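Local coordinates for protein argonaute (Marinitoga piezophila, PDB 5I4A) that uses short guide RNAs with a 5'-hydroxyl end to bind complementary single-stranded DNA or RNA targets and cleaves them with the help of divalent metal ions, at residues D471-I475 against L638-Y642; F432-M437 against L604-H610; I475-K479 against V629-D633; V284-F289 against A329-G334. One frame throughout, in Å; residues are numbered along the deposited sequence.

Interactions 1, 2 and 3 lie within the PIWI domain, while interaction 4 joins linker L2 to the Mid domain. Interactions 1 and 3 follow one another along strand 472-482, their centres about 12 Å apart, and share Ile475, which faces the C-terminal tail in one and helix 621-631 in the other. Interaction 3 runs closest to the inferred catalytic centre: the side chain of Ala630 is about 4 Å from that of Asp449, whereas in interaction 1 those of Ile475 and Ile640 are each about 9 Å from Asp449 and Asn627, respectively. Interaction 1 also meets the guide RNA, through Tyr639. Interactions 2 and 4 approach to about 5 Å between nearest atoms without touching, away from the active site.

Interaction 1 of 4, residues D471-I475 against L638-Y642; sequences DILYI and LYIPY. With nucleotides of chain B.
Tyr642, the C-terminal residue, lays its ring against Ile475 and Ile472 on strand 472-482, an outermost strand of the RNase H-fold sheet of the PIWI domain. The Ile475 side chain runs antiparallel to the ring's long axis, with CG1 over the centre of one face in a CH-pi contact, 3.9 Å from the ring centroid and 7° off its normal. Ile475 CD1 continues to the ring's base, 3.5 Å from Tyr642 CG. Tyr642 CG stands anti to the backbone N (chi1 -176°), which swings the ring across to the strand. Ile472 meets the tail with two branches: CG2 reaches Tyr642 CD1 at 3.6 Å, while CD1 approaches Ile640 CG2 at 3.5 Å, the two isoleucine side chains nearly perpendicular. Shortening Ile472 to an alanine removes the methyl beside Tyr642 CD1 and is likely to open a gap between strand and tail, leaving Ile640 CG2 with Ile475 CD1 alone across this contact. Ile625 of helix 621-631 touches Ile472, Ile475 and Ile640, joining the helix to this apolar patch. Farther back, Tyr639 OH is hydrogen-bonded to Glu635 and only packs on the base of U1 of chain B, the first guide nucleotide, 3.2 Å from its C5. At the far end of the Tyr642 ring, OH receives a weak hydrogen bond from Ile475 N (3.3 Å, 156°), and a water bridges the same hydroxyl to Ile475 O.

Interaction 2 of 4, residues F432-M437 against L604-H610; sequences FILKKM and LLTRVAH
Leu434 pushes CD1 into the chain at Leu604-Val608, at the C-terminal side of helix 595-605, 3.2 Å from Leu604 O and 3.7 Å from Val608 CG1. Close by, Met437 and Leu604 lie side by side, pointing opposite ways, the sulfur SD 3.8 Å from Leu604 CD1. Phe432 CG sits between the backbone N and the carbonyl carbon (chi1 61°), a placement that carries the ring's edge to Arg607 O, CE1 at 3.1 Å, although CB does not point there. Phe432 CZ also meets the edge of the His610 imidazole in its plane, 3.4 Å from CD2, with the two rings turned 72° apart. The contact thus fastens strand 433-434, which pairs antiparallel with strand 271-272 of linker L2, to helix 595-605 of the PIWI domain. Tyr271 of that linker strand meets the Phe432 ring edge-to-face, and its OH is hydrogen-bonded to both His610 NE2 and Arg607 NH1. Packing is looser toward Lys436, where only the root of the side chain takes part: CB touches Leu604 CD1 at 3.7 Å, and the extended chain carries NZ away toward Glu600, a long, weak ion pair. Between the backbones a water lies near both Phe432 O and Val608 O.

Interaction 3 of 4, residues I475-K479 against V629-D633; sequences IGKHK and VALTD
Lys477 reaches from strand 472-482 to the C-terminal end of helix 621-631, where its NZ donates a hydrogen bond to Val629 O at 2.8 Å. The ammonium lies in the carbonyl plane, with a C=O...N angle of 157°. Lys477 holds its chain straight from the first torsion (chi1 -179°) onward, which delivers NZ to this late helical carbonyl and carries Lys477 CD past Val629 CG1 at 3.9 Å. Two waters also accept from NZ: one passes on to Asp633 OD1, the other to Asp633 O at 2.7 Å. A methionine in place of Lys477 would probably leave Val629 O without this donor and break both water bridges to Asp633. Alongside, Lys479 bends at chi3 (63°) and forms a salt bridge with Asp633, NZ meeting the syn lone pair of OD1 at 2.8 Å. That oxygen also lies 4.1 Å from Lys477 NZ, so the carboxylate probably eases the closeness of the two lysines. On the apolar side, Ile475 CG2 crosses to Val629 CG1 at 3.9 Å. Helix 621-631, which carries Asn627 of the probable metal site, thus packs on the RNase H-fold sheet: Val629 and Ala630 rest on Cys462 of strand 458-466, and the two lysines hold the helix end and the loop after it to the neighbouring strand 472-482.

Interaction 4 of 4, residues V284-F289 against A329-G334; sequences VFKYSF and AAAELG
Two helix ends meet where linker L2 joins the Mid domain: helix 284-287 stops at Ser288, whose phi is positive, and helix 325-333 closes in a Schellman motif at Gly334. Leu333 fills the space between two phenylalanines, its CD2 lying 3.6 Å from Phe285 CD1 and equally near Phe289 CE1. Leu333 CD2 also touches Val284 CG2. Phe285 has a second neighbour in Glu332, whose extended chain brings OE2 to 3.5 Å from Phe285 CB, the ring and carboxylate planes standing 79° apart. Beside this apolar cluster the backbones bind directly. Phe289 N donates to Leu333 O at 3.0 Å (155° at the hydrogen), coming from above the carbonyl plane, 54° out of it, and Asn292 ND2 donates to the same oxygen. Ser288 CA makes a CA-H...O contact with Glu332 O, 3.1 Å away, and a water links that oxygen to Phe285 O. Gly334 packs so closely on Ser288 that a CB there would clash with OG. Val419 of helix 412-424 also touches Ala329 and Leu333. Carbonyls at the end of helix 325-333, which lack partners in a further helical turn, thus find donors in the linker and in water, so hydrogen bonding to the last carbonyls and apolar packing occur at one junction.

Interaction 1 of 4, residues D471-I475 against L638-Y642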
loop_
_atom_site.group_PDB
_atom_site.type_symbol
_atom_site.label_atom_id
_atom_site.label_comp_id
_atom_site.label_asym_id
_atom_site.label_seq_id
_atom_site.Cartn_x
_atom_site.Cartn_y
_atom_site.Cartn_z
ATOM N N ASP A 471 3.562 16.243 14.055
ATOM C CA ASP A 471 4.946 16.635 13.827
ATOM C C ASP A 471 5.812 15.394 13.683
ATOM O O ASP A 471 5.706 14.454 14.475
ATOM C CB ASP A 471 5.463 17.501 14.977
ATOM C CG ASP A 471 5.014 18.944 14.872
ATOM O OD1 ASP A 471 4.444 19.319 13.825
ATOM O OD2 ASP A 471 5.243 19.705 15.835
ATOM N N ILE A 472 6.670 15.390 12.669
ATOM C CA ILE A 472 7.571 14.265 12.448
ATOM C C ILE A 472 8.785 14.438 13.350
ATOM O O ILE A 472 9.528 15.418 13.229
ATOM C CB ILE A 472 7.979 14.164 10.974
ATOM C CG1 ILE A 472 6.734 13.990 10.107
ATOM C CG2 ILE A 472 8.939 13.005 10.767
ATOM C CD1 ILE A 472 7.029 13.936 8.639
ATOM N N LEU A 473 8.983 13.487 14.263
ATOM C CA LEU A 473 10.089 13.565 15.207
ATOM C C LEU A 473 11.389 13.052 14.611
ATOM O O LEU A 473 12.462 13.574 14.934
ATOM C CB LEU A 473 9.754 12.772 16.470
ATOM C CG LEU A 473 8.631 13.373 17.307
ATOM C CD1 LEU A 473 8.271 12.468 18.465
ATOM C CD2 LEU A 473 9.082 14.720 17.803
ATOM N N TYR A 474 11.315 12.046 13.745
ATOM C CA TYR A 474 12.513 11.395 13.239
ATOM C C TYR A 474 12.131 10.476 12.090
ATOM O O TYR A 474 11.051 9.877 12.091
ATOM C CB TYR A 474 13.221 10.598 14.343
ATOM C CG TYR A 474 14.394 9.776 13.860
ATOM C CD1 TYR A 474 15.650 10.348 13.696
ATOM C CD2 TYR A 474 14.244 8.428 13.565
ATOM C CE1 TYR A 474 16.721 9.600 13.249
ATOM C CE2 TYR A 474 15.308 7.672 13.118
ATOM C CZ TYR A 474 16.544 8.263 12.962
ATOM O OH TYR A 474 17.605 7.513 12.516
ATOM N N ILE A 475 13.033 10.374 11.118
ATOM C CA ILE A 475 12.939 9.410 10.029
ATOM C C ILE A 475 14.306 8.766 9.859
ATOM O O ILE A 475 15.319 9.468 9.766
ATOM C CB ILE A 475 12.486 10.064 8.709
ATOM C CG1 ILE A 475 11.123 10.733 8.873
ATOM C CG2 ILE A 475 12.436 9.031 7.590
ATOM C CD1 ILE A 475 10.647 11.451 7.627
ATOM N N LEU A 638 9.443 15.568 -1.589
ATOM C CA LEU A 638 8.399 16.428 -2.132
ATOM C C LEU A 638 7.086 16.306 -1.376
ATOM O O LEU A 638 6.237 17.196 -1.487
ATOM C CB LEU A 638 8.153 16.094 -3.604
ATOM C CG LEU A 638 9.356 16.157 -4.542
ATOM C CD1 LEU A 638 8.954 15.736 -5.948
ATOM C CD2 LEU A 638 9.953 17.555 -4.540
ATOM N N TYR A 639 6.895 15.226 -0.624
ATOM C CA TYR A 639 5.627 14.956 0.035
ATOM C C TYR A 639 5.710 15.008 1.550
ATOM O O TYR A 639 4.721 15.368 2.200
ATOM C CB TYR A 639 5.099 13.574 -0.377
ATOM C CG TYR A 639 5.316 13.235 -1.837
ATOM C CD1 TYR A 639 4.780 14.030 -2.843
ATOM C CD2 TYR A 639 6.033 12.102 -2.210
ATOM C CE1 TYR A 639 4.967 13.719 -4.178
ATOM C CE2 TYR A 639 6.226 11.783 -3.544
ATOM C CZ TYR A 639 5.688 12.597 -4.524
ATOM O OH TYR A 639 5.874 12.286 -5.851
ATOM N N ILE A 640 6.856 14.659 2.120
ATOM C CA ILE A 640 7.043 14.502 3.557
ATOM C C ILE A 640 7.874 15.686 4.046
ATOM O O ILE A 640 9.046 15.815 3.664
ATOM C CB ILE A 640 7.729 13.167 3.880
ATOM C CG1 ILE A 640 6.952 11.997 3.267
ATOM C CG2 ILE A 640 7.893 12.983 5.377
ATOM C CD1 ILE A 640 5.500 11.930 3.675
ATOM N N PRO A 641 7.321 16.573 4.878
ATOM C CA PRO A 641 8.117 17.695 5.391
ATOM C C PRO A 641 9.063 17.269 6.505
ATOM O O PRO A 641 8.682 17.242 7.679
ATOM C CB PRO A 641 7.054 18.676 5.896
ATOM C CG PRO A 641 5.889 17.810 6.255
ATOM C CD PRO A 641 5.912 16.638 5.308
ATOM N N TYR A 642 10.297 16.932 6.142
ATOM C CA TYR A 642 11.299 16.516 7.116
ATOM C C TYR A 642 12.669 17.074 6.758
ATOM O O TYR A 642 13.101 18.084 7.314
ATOM C CB TYR A 642 11.360 14.991 7.207
ATOM C CG TYR A 642 12.311 14.473 8.265
ATOM C CD1 TYR A 642 11.991 14.558 9.614
ATOM C CD2 TYR A 642 13.521 13.889 7.915
ATOM C CE1 TYR A 642 12.853 14.081 10.585
ATOM C CE2 TYR A 642 14.390 13.408 8.880
ATOM C CZ TYR A 642 14.049 13.507 10.213
ATOM O OH TYR A 642 14.905 13.032 11.178
ATOM O "O5'" U B 1 4.399 16.370 -6.277
ATOM C "C5'" U B 1 4.844 17.701 -6.519
ATOM C "C4'" U B 1 4.711 18.084 -7.974
ATOM O "O4'" U B 1 5.690 17.347 -8.754
ATOM C "C3'" U B 1 3.350 17.802 -8.606
ATOM O "O3'" U B 1 3.003 18.852 -9.508
ATOM C "C2'" U B 1 3.582 16.508 -9.382
ATOM O "O2'" U B 1 2.745 16.348 -10.509
ATOM C "C1'" U B 1 5.048 16.631 -9.791
ATOM N N1 U B 1 5.716 15.329 -9.910
ATOM C C2 U B 1 6.333 14.979 -11.097
ATOM O O2 U B 1 6.362 15.709 -12.074
ATOM N N3 U B 1 6.922 13.735 -11.093
ATOM C C4 U B 1 6.946 12.830 -10.045
ATOM O O4 U B 1 7.513 11.747 -10.183
ATOM C C5 U B 1 6.283 13.270 -8.858
ATOM C C6 U B 1 5.705 14.473 -8.837
HETATM O O HOH W 1 17.572 11.453 10.469
#

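Interaction 2 of 4, residues F432-M437 against L604-H610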
loop_
_atom_site.group_PDB
_atom_site.type_symbol
_atom_site.label_atom_id
_atom_site.label_comp_id
_atom_site.label_asym_id
_atom_site.label_seq_id
_atom_site.Cartn_x
_atom_site.Cartn_y
_atom_site.Cartn_z
ATOM N N PHE A 432 -3.809 22.041 11.879
ATOM C CA PHE A 432 -4.888 21.609 12.756
ATOM C C PHE A 432 -4.328 20.606 13.752
ATOM O O PHE A 432 -3.282 19.993 13.520
ATOM C CB PHE A 432 -6.040 20.976 11.962
ATOM C CG PHE A 432 -5.639 19.744 11.195
ATOM C CD1 PHE A 432 -5.558 18.510 11.823
ATOM C CD2 PHE A 432 -5.345 19.819 9.843
ATOM C CE1 PHE A 432 -5.180 17.381 11.124
ATOM C CE2 PHE A 432 -4.973 18.687 9.135
ATOM C CZ PHE A 432 -4.892 17.468 9.778
ATOM N N ILE A 433 -5.048 20.430 14.855
ATOM C CA ILE A 433 -4.840 19.288 15.734
ATOM C C ILE A 433 -6.166 18.554 15.854
ATOM O O ILE A 433 -7.240 19.149 15.724
ATOM C CB ILE A 433 -4.296 19.684 17.125
ATOM C CG1 ILE A 433 -5.353 20.442 17.931
ATOM C CG2 ILE A 433 -3.023 20.503 16.987
ATOM C CD1 ILE A 433 -4.897 20.823 19.323
ATOM N N LEU A 434 -6.087 17.246 16.071
ATOM C CA LEU A 434 -7.292 16.443 16.215
ATOM C C LEU A 434 -7.858 16.626 17.616
ATOM O O LEU A 434 -7.119 16.589 18.605
ATOM C CB LEU A 434 -7.000 14.969 15.940
ATOM C CG LEU A 434 -6.524 14.632 14.525
ATOM C CD1 LEU A 434 -6.564 13.135 14.300
ATOM C CD2 LEU A 434 -7.361 15.358 13.483
ATOM N N LYS A 435 -9.173 16.837 17.694
ATOM C CA LYS A 435 -9.815 17.059 18.985
ATOM C C LYS A 435 -9.555 15.898 19.938
ATOM O O LYS A 435 -9.277 16.107 21.124
ATOM C CB LYS A 435 -11.315 17.269 18.786
ATOM C CG LYS A 435 -11.984 18.065 19.886
ATOM C CD LYS A 435 -13.481 18.181 19.647
ATOM C CE LYS A 435 -14.111 19.141 20.639
ATOM N NZ LYS A 435 -13.576 18.916 22.009
ATOM N N LYS A 436 -9.622 14.666 19.429
ATOM C CA LYS A 436 -9.418 13.484 20.254
ATOM C C LYS A 436 -7.948 13.166 20.496
ATOM O O LYS A 436 -7.645 12.339 21.363
ATOM C CB LYS A 436 -10.110 12.279 19.612
ATOM C CG LYS A 436 -11.625 12.395 19.590
ATOM C CD LYS A 436 -12.283 11.196 18.927
ATOM C CE LYS A 436 -13.788 11.200 19.179
ATOM N NZ LYS A 436 -14.479 10.064 18.506
ATOM N N MET A 437 -7.033 13.792 19.756
ATOM C CA MET A 437 -5.605 13.599 19.969
ATOM C C MET A 437 -4.979 14.653 20.872
ATOM O O MET A 437 -3.791 14.537 21.196
ATOM C CB MET A 437 -4.862 13.586 18.626
ATOM C CG MET A 437 -5.172 12.384 17.750
ATOM S SD MET A 437 -4.647 10.829 18.495
ATOM C CE MET A 437 -2.867 11.014 18.468
ATOM N N LEU A 604 -7.075 7.532 14.223
ATOM C CA LEU A 604 -6.868 8.976 14.250
ATOM C C LEU A 604 -5.528 9.354 13.636
ATOM O O LEU A 604 -5.395 10.439 13.061
ATOM C CB LEU A 604 -6.958 9.501 15.684
ATOM C CG LEU A 604 -8.316 9.431 16.391
ATOM C CD1 LEU A 604 -8.148 9.619 17.886
ATOM C CD2 LEU A 604 -9.282 10.466 15.830
ATOM N N LEU A 605 -4.532 8.468 13.731
ATOM C CA LEU A 605 -3.237 8.740 13.115
ATOM C C LEU A 605 -3.341 8.900 11.603
ATOM O O LEU A 605 -2.479 9.542 10.991
ATOM C CB LEU A 605 -2.245 7.630 13.453
ATOM C CG LEU A 605 -1.634 7.689 14.855
ATOM C CD1 LEU A 605 -0.697 6.514 15.070
ATOM C CD2 LEU A 605 -0.907 9.011 15.048
ATOM N N THR A 606 -4.368 8.320 10.978
ATOM C CA THR A 606 -4.559 8.519 9.545
ATOM C C THR A 606 -5.003 9.938 9.204
ATOM O O THR A 606 -5.051 10.287 8.020
ATOM C CB THR A 606 -5.585 7.521 8.994
ATOM O OG1 THR A 606 -6.909 7.955 9.331
ATOM C CG2 THR A 606 -5.348 6.129 9.575
ATOM N N ARG A 607 -5.324 10.759 10.206
ATOM C CA ARG A 607 -5.814 12.108 9.978
ATOM C C ARG A 607 -5.006 13.189 10.680
ATOM O O ARG A 607 -5.362 14.366 10.568
ATOM C CB ARG A 607 -7.278 12.231 10.428
ATOM C CG ARG A 607 -8.234 11.261 9.758
ATOM C CD ARG A 607 -8.491 11.629 8.301
ATOM N NE ARG A 607 -9.645 10.908 7.778
ATOM C CZ ARG A 607 -10.900 11.332 7.889
ATOM N NH1 ARG A 607 -11.159 12.484 8.497
ATOM N NH2 ARG A 607 -11.894 10.607 7.394
ATOM N N VAL A 608 -3.941 12.836 11.408
ATOM C CA VAL A 608 -3.152 13.850 12.103
ATOM C C VAL A 608 -2.393 14.751 11.145
ATOM O O VAL A 608 -1.799 15.744 11.579
ATOM C CB VAL A 608 -2.163 13.209 13.097
ATOM C CG1 VAL A 608 -2.914 12.441 14.165
ATOM C CG2 VAL A 608 -1.183 12.310 12.367
ATOM N N ALA A 609 -2.395 14.427 9.855
ATOM C CA ALA A 609 -1.849 15.305 8.834
ATOM C C ALA A 609 -2.621 15.077 7.544
ATOM O O ALA A 609 -3.233 14.025 7.341
ATOM C CB ALA A 609 -0.350 15.066 8.615
ATOM N N HIS A 610 -2.595 16.087 6.682
ATOM C CA HIS A 610 -3.168 16.015 5.348
ATOM C C HIS A 610 -2.141 16.511 4.342
ATOM O O HIS A 610 -1.421 17.477 4.609
ATOM C CB HIS A 610 -4.452 16.860 5.226
ATOM C CG HIS A 610 -5.690 16.166 5.708
ATOM N ND1 HIS A 610 -6.625 15.631 4.849
ATOM C CD2 HIS A 610 -6.148 15.927 6.960
ATOM C CE1 HIS A 610 -7.606 15.088 5.550
ATOM N NE2 HIS A 610 -7.339 15.253 6.833
HETATM O O HOH W 2 -2.940 17.160 13.720
#

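Interaction 3 of 4, residues I475-K479 against V629-D633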
loop_
_atom_site.group_PDB
_atom_site.type_symbol
_atom_site.label_atom_id
_atom_site.label_comp_id
_atom_site.label_asym_id
_atom_site.label_seq_id
_atom_site.Cartn_x
_atom_site.Cartn_y
_atom_site.Cartn_z
ATOM N N ILE A 475 13.033 10.374 11.118
ATOM C CA ILE A 475 12.939 9.410 10.029
ATOM C C ILE A 475 14.306 8.766 9.859
ATOM O O ILE A 475 15.319 9.468 9.766
ATOM C CB ILE A 475 12.486 10.064 8.709
ATOM C CG1 ILE A 475 11.123 10.733 8.873
ATOM C CG2 ILE A 475 12.436 9.031 7.590
ATOM C CD1 ILE A 475 10.647 11.451 7.627
ATOM N N GLY A 476 14.337 7.445 9.824
ATOM C CA GLY A 476 15.571 6.717 9.571
ATOM C C GLY A 476 15.387 5.746 8.427
ATOM O O GLY A 476 14.340 5.116 8.298
ATOM N N LYS A 477 16.420 5.638 7.591
ATOM C CA LYS A 477 16.372 4.797 6.404
ATOM C C LYS A 477 17.727 4.144 6.187
ATOM O O LYS A 477 18.767 4.786 6.356
ATOM C CB LYS A 477 15.974 5.606 5.159
ATOM C CG LYS A 477 15.877 4.779 3.885
ATOM C CD LYS A 477 15.482 5.629 2.685
ATOM C CE LYS A 477 15.269 4.768 1.447
ATOM N NZ LYS A 477 14.830 5.570 0.268
ATOM N N HIS A 478 17.705 2.864 5.815
ATOM C CA HIS A 478 18.910 2.105 5.511
ATOM C C HIS A 478 18.665 1.277 4.263
ATOM O O HIS A 478 17.635 0.607 4.153
ATOM C CB HIS A 478 19.306 1.201 6.676
ATOM C CG HIS A 478 19.671 1.952 7.914
ATOM N ND1 HIS A 478 20.948 2.413 8.150
ATOM C CD2 HIS A 478 18.927 2.339 8.976
ATOM C CE1 HIS A 478 20.976 3.046 9.309
ATOM N NE2 HIS A 478 19.763 3.015 9.830
ATOM N N LYS A 479 19.611 1.316 3.334
ATOM C CA LYS A 479 19.466 0.664 2.043
ATOM C C LYS A 479 20.441 -0.502 1.920
ATOM O O LYS A 479 21.606 -0.404 2.321
ATOM C CB LYS A 479 19.686 1.659 0.902
ATOM C CG LYS A 479 18.754 2.866 0.922
ATOM C CD LYS A 479 18.636 3.486 -0.468
ATOM C CE LYS A 479 18.005 2.510 -1.458
ATOM N NZ LYS A 479 18.289 2.900 -2.872
ATOM N N VAL A 629 9.034 7.057 2.358
ATOM C CA VAL A 629 10.473 7.309 2.375
ATOM C C VAL A 629 11.243 6.087 1.886
ATOM O O VAL A 629 12.271 6.215 1.211
ATOM C CB VAL A 629 10.923 7.747 3.781
ATOM C CG1 VAL A 629 12.439 7.852 3.851
ATOM C CG2 VAL A 629 10.287 9.082 4.138
ATOM N N ALA A 630 10.757 4.887 2.203
ATOM C CA ALA A 630 11.415 3.677 1.725
ATOM C C ALA A 630 11.261 3.489 0.222
ATOM O O ALA A 630 12.049 2.755 -0.385
ATOM C CB ALA A 630 10.863 2.452 2.456
ATOM N N LEU A 631 10.282 4.150 -0.392
ATOM C CA LEU A 631 9.962 3.893 -1.790
ATOM C C LEU A 631 10.953 4.549 -2.753
ATOM O O LEU A 631 11.185 4.012 -3.843
ATOM C CB LEU A 631 8.532 4.364 -2.075
ATOM C CG LEU A 631 7.718 3.614 -3.131
ATOM C CD1 LEU A 631 6.238 3.690 -2.804
ATOM C CD2 LEU A 631 7.981 4.183 -4.514
ATOM N N THR A 632 11.545 5.687 -2.385
ATOM C CA THR A 632 12.417 6.431 -3.285
ATOM C C THR A 632 13.620 6.971 -2.522
ATOM O O THR A 632 13.631 7.031 -1.289
ATOM C CB THR A 632 11.685 7.600 -3.967
ATOM O OG1 THR A 632 11.168 8.487 -2.966
ATOM C CG2 THR A 632 10.535 7.100 -4.837
ATOM N N ASP A 633 14.634 7.385 -3.286
ATOM C CA ASP A 633 15.848 7.953 -2.712
ATOM C C ASP A 633 15.677 9.426 -2.357
ATOM O O ASP A 633 16.198 9.887 -1.334
ATOM C CB ASP A 633 17.005 7.779 -3.692
ATOM C CG ASP A 633 17.445 6.339 -3.823
ATOM O OD1 ASP A 633 17.610 5.659 -2.785
ATOM O OD2 ASP A 633 17.624 5.889 -4.972
HETATM O O HOH W 3 14.944 4.190 -2.120
HETATM O O HOH W 4 16.137 8.255 0.816
#

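Interaction 4 of 4, residues V284-F289 against A329-G334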
loop_
_atom_site.group_PDB
_atom_site.type_symbol
_atom_site.label_atom_id
_atom_site.label_comp_id
_atom_site.label_asym_id
_atom_site.label_seq_id
_atom_site.Cartn_x
_atom_site.Cartn_y
_atom_site.Cartn_z
ATOM N N VAL A 284 -10.483 24.313 6.825
ATOM C CA VAL A 284 -9.293 25.030 7.273
ATOM C C VAL A 284 -9.259 26.436 6.687
ATOM O O VAL A 284 -8.736 27.366 7.314
ATOM C CB VAL A 284 -8.016 24.227 6.918
ATOM C CG1 VAL A 284 -7.804 24.178 5.408
ATOM C CG2 VAL A 284 -6.789 24.787 7.639
ATOM N N PHE A 285 -9.819 26.622 5.489
ATOM C CA PHE A 285 -9.894 27.943 4.878
ATOM C C PHE A 285 -10.977 28.819 5.489
ATOM O O PHE A 285 -10.977 30.032 5.252
ATOM C CB PHE A 285 -10.125 27.816 3.371
ATOM C CG PHE A 285 -8.993 27.161 2.638
ATOM C CD1 PHE A 285 -7.832 27.865 2.357
ATOM C CD2 PHE A 285 -9.086 25.842 2.229
ATOM C CE1 PHE A 285 -6.785 27.266 1.682
ATOM C CE2 PHE A 285 -8.042 25.239 1.553
ATOM C CZ PHE A 285 -6.889 25.953 1.280
ATOM N N LYS A 286 -11.901 28.240 6.255
ATOM C CA LYS A 286 -12.880 29.024 7.000
ATOM C C LYS A 286 -12.337 29.514 8.334
ATOM O O LYS A 286 -12.636 30.639 8.746
ATOM C CB LYS A 286 -14.148 28.203 7.260
ATOM C CG LYS A 286 -15.116 28.105 6.097
ATOM C CD LYS A 286 -16.417 27.468 6.555
ATOM C CE LYS A 286 -17.323 27.133 5.386
ATOM N NZ LYS A 286 -18.361 26.142 5.789
ATOM N N TYR A 287 -11.542 28.690 9.017
ATOM C CA TYR A 287 -11.180 28.939 10.406
ATOM C C TYR A 287 -9.676 29.038 10.623
ATOM O O TYR A 287 -9.236 29.112 11.779
ATOM C CB TYR A 287 -11.776 27.846 11.298
ATOM C CG TYR A 287 -13.250 27.616 11.045
ATOM C CD1 TYR A 287 -14.198 28.543 11.461
ATOM C CD2 TYR A 287 -13.694 26.472 10.389
ATOM C CE1 TYR A 287 -15.548 28.339 11.231
ATOM C CE2 TYR A 287 -15.043 26.259 10.154
ATOM C CZ TYR A 287 -15.965 27.198 10.578
ATOM O OH TYR A 287 -17.309 26.997 10.351
ATOM N N SER A 288 -8.885 29.024 9.545
ATOM C CA SER A 288 -7.453 29.310 9.551
ATOM C C SER A 288 -6.641 28.206 10.221
ATOM O O SER A 288 -7.196 27.376 10.949
ATOM C CB SER A 288 -7.182 30.661 10.224
ATOM O OG SER A 288 -5.855 31.102 9.975
ATOM N N PHE A 289 -5.332 28.179 9.957
ATOM C CA PHE A 289 -4.436 27.240 10.623
ATOM C C PHE A 289 -4.596 27.334 12.133
ATOM O O PHE A 289 -4.727 28.427 12.689
ATOM C CB PHE A 289 -2.974 27.525 10.265
ATOM C CG PHE A 289 -2.484 26.828 9.025
ATOM C CD1 PHE A 289 -3.367 26.365 8.062
ATOM C CD2 PHE A 289 -1.126 26.633 8.828
ATOM C CE1 PHE A 289 -2.901 25.726 6.924
ATOM C CE2 PHE A 289 -0.653 25.993 7.697
ATOM C CZ PHE A 289 -1.541 25.539 6.744
ATOM N N ALA A 329 -5.947 32.742 -0.130
ATOM C CA ALA A 329 -5.683 31.458 0.512
ATOM C C ALA A 329 -4.669 31.606 1.640
ATOM O O ALA A 329 -4.847 31.040 2.724
ATOM C CB ALA A 329 -5.192 30.444 -0.518
ATOM N N ALA A 330 -3.599 32.370 1.406
ATOM C CA ALA A 330 -2.588 32.558 2.442
ATOM C C ALA A 330 -3.145 33.348 3.619
ATOM O O ALA A 330 -2.827 33.056 4.777
ATOM C CB ALA A 330 -1.359 33.254 1.856
ATOM N N ALA A 331 -3.974 34.357 3.342
ATOM C CA ALA A 331 -4.638 35.082 4.420
ATOM C C ALA A 331 -5.602 34.174 5.175
ATOM O O ALA A 331 -5.614 34.153 6.412
ATOM C CB ALA A 331 -5.366 36.302 3.857
ATOM N N GLU A 332 -6.411 33.404 4.442
ATOM C CA GLU A 332 -7.373 32.511 5.083
ATOM C C GLU A 332 -6.685 31.469 5.951
ATOM O O GLU A 332 -7.233 31.060 6.979
ATOM C CB GLU A 332 -8.242 31.827 4.026
ATOM C CG GLU A 332 -9.331 32.717 3.445
ATOM C CD GLU A 332 -9.947 32.144 2.182
ATOM O OE1 GLU A 332 -10.618 32.903 1.452
ATOM O OE2 GLU A 332 -9.757 30.938 1.912
ATOM N N LEU A 333 -5.488 31.032 5.563
ATOM C CA LEU A 333 -4.771 30.027 6.334
ATOM C C LEU A 333 -3.988 30.616 7.498
ATOM O O LEU A 333 -3.466 29.855 8.317
ATOM C CB LEU A 333 -3.838 29.232 5.417
ATOM C CG LEU A 333 -4.565 28.358 4.393
ATOM C CD1 LEU A 333 -3.571 27.583 3.551
ATOM C CD2 LEU A 333 -5.553 27.414 5.078
ATOM N N GLY A 334 -3.893 31.937 7.598
ATOM C CA GLY A 334 -3.286 32.568 8.749
ATOM C C GLY A 334 -1.847 33.011 8.597
ATOM O O GLY A 334 -1.187 33.253 9.616
HETATM O O HOH W 5 -9.858 31.798 7.335
HETATM O O HOH W 6 -6.478 33.993 8.646
#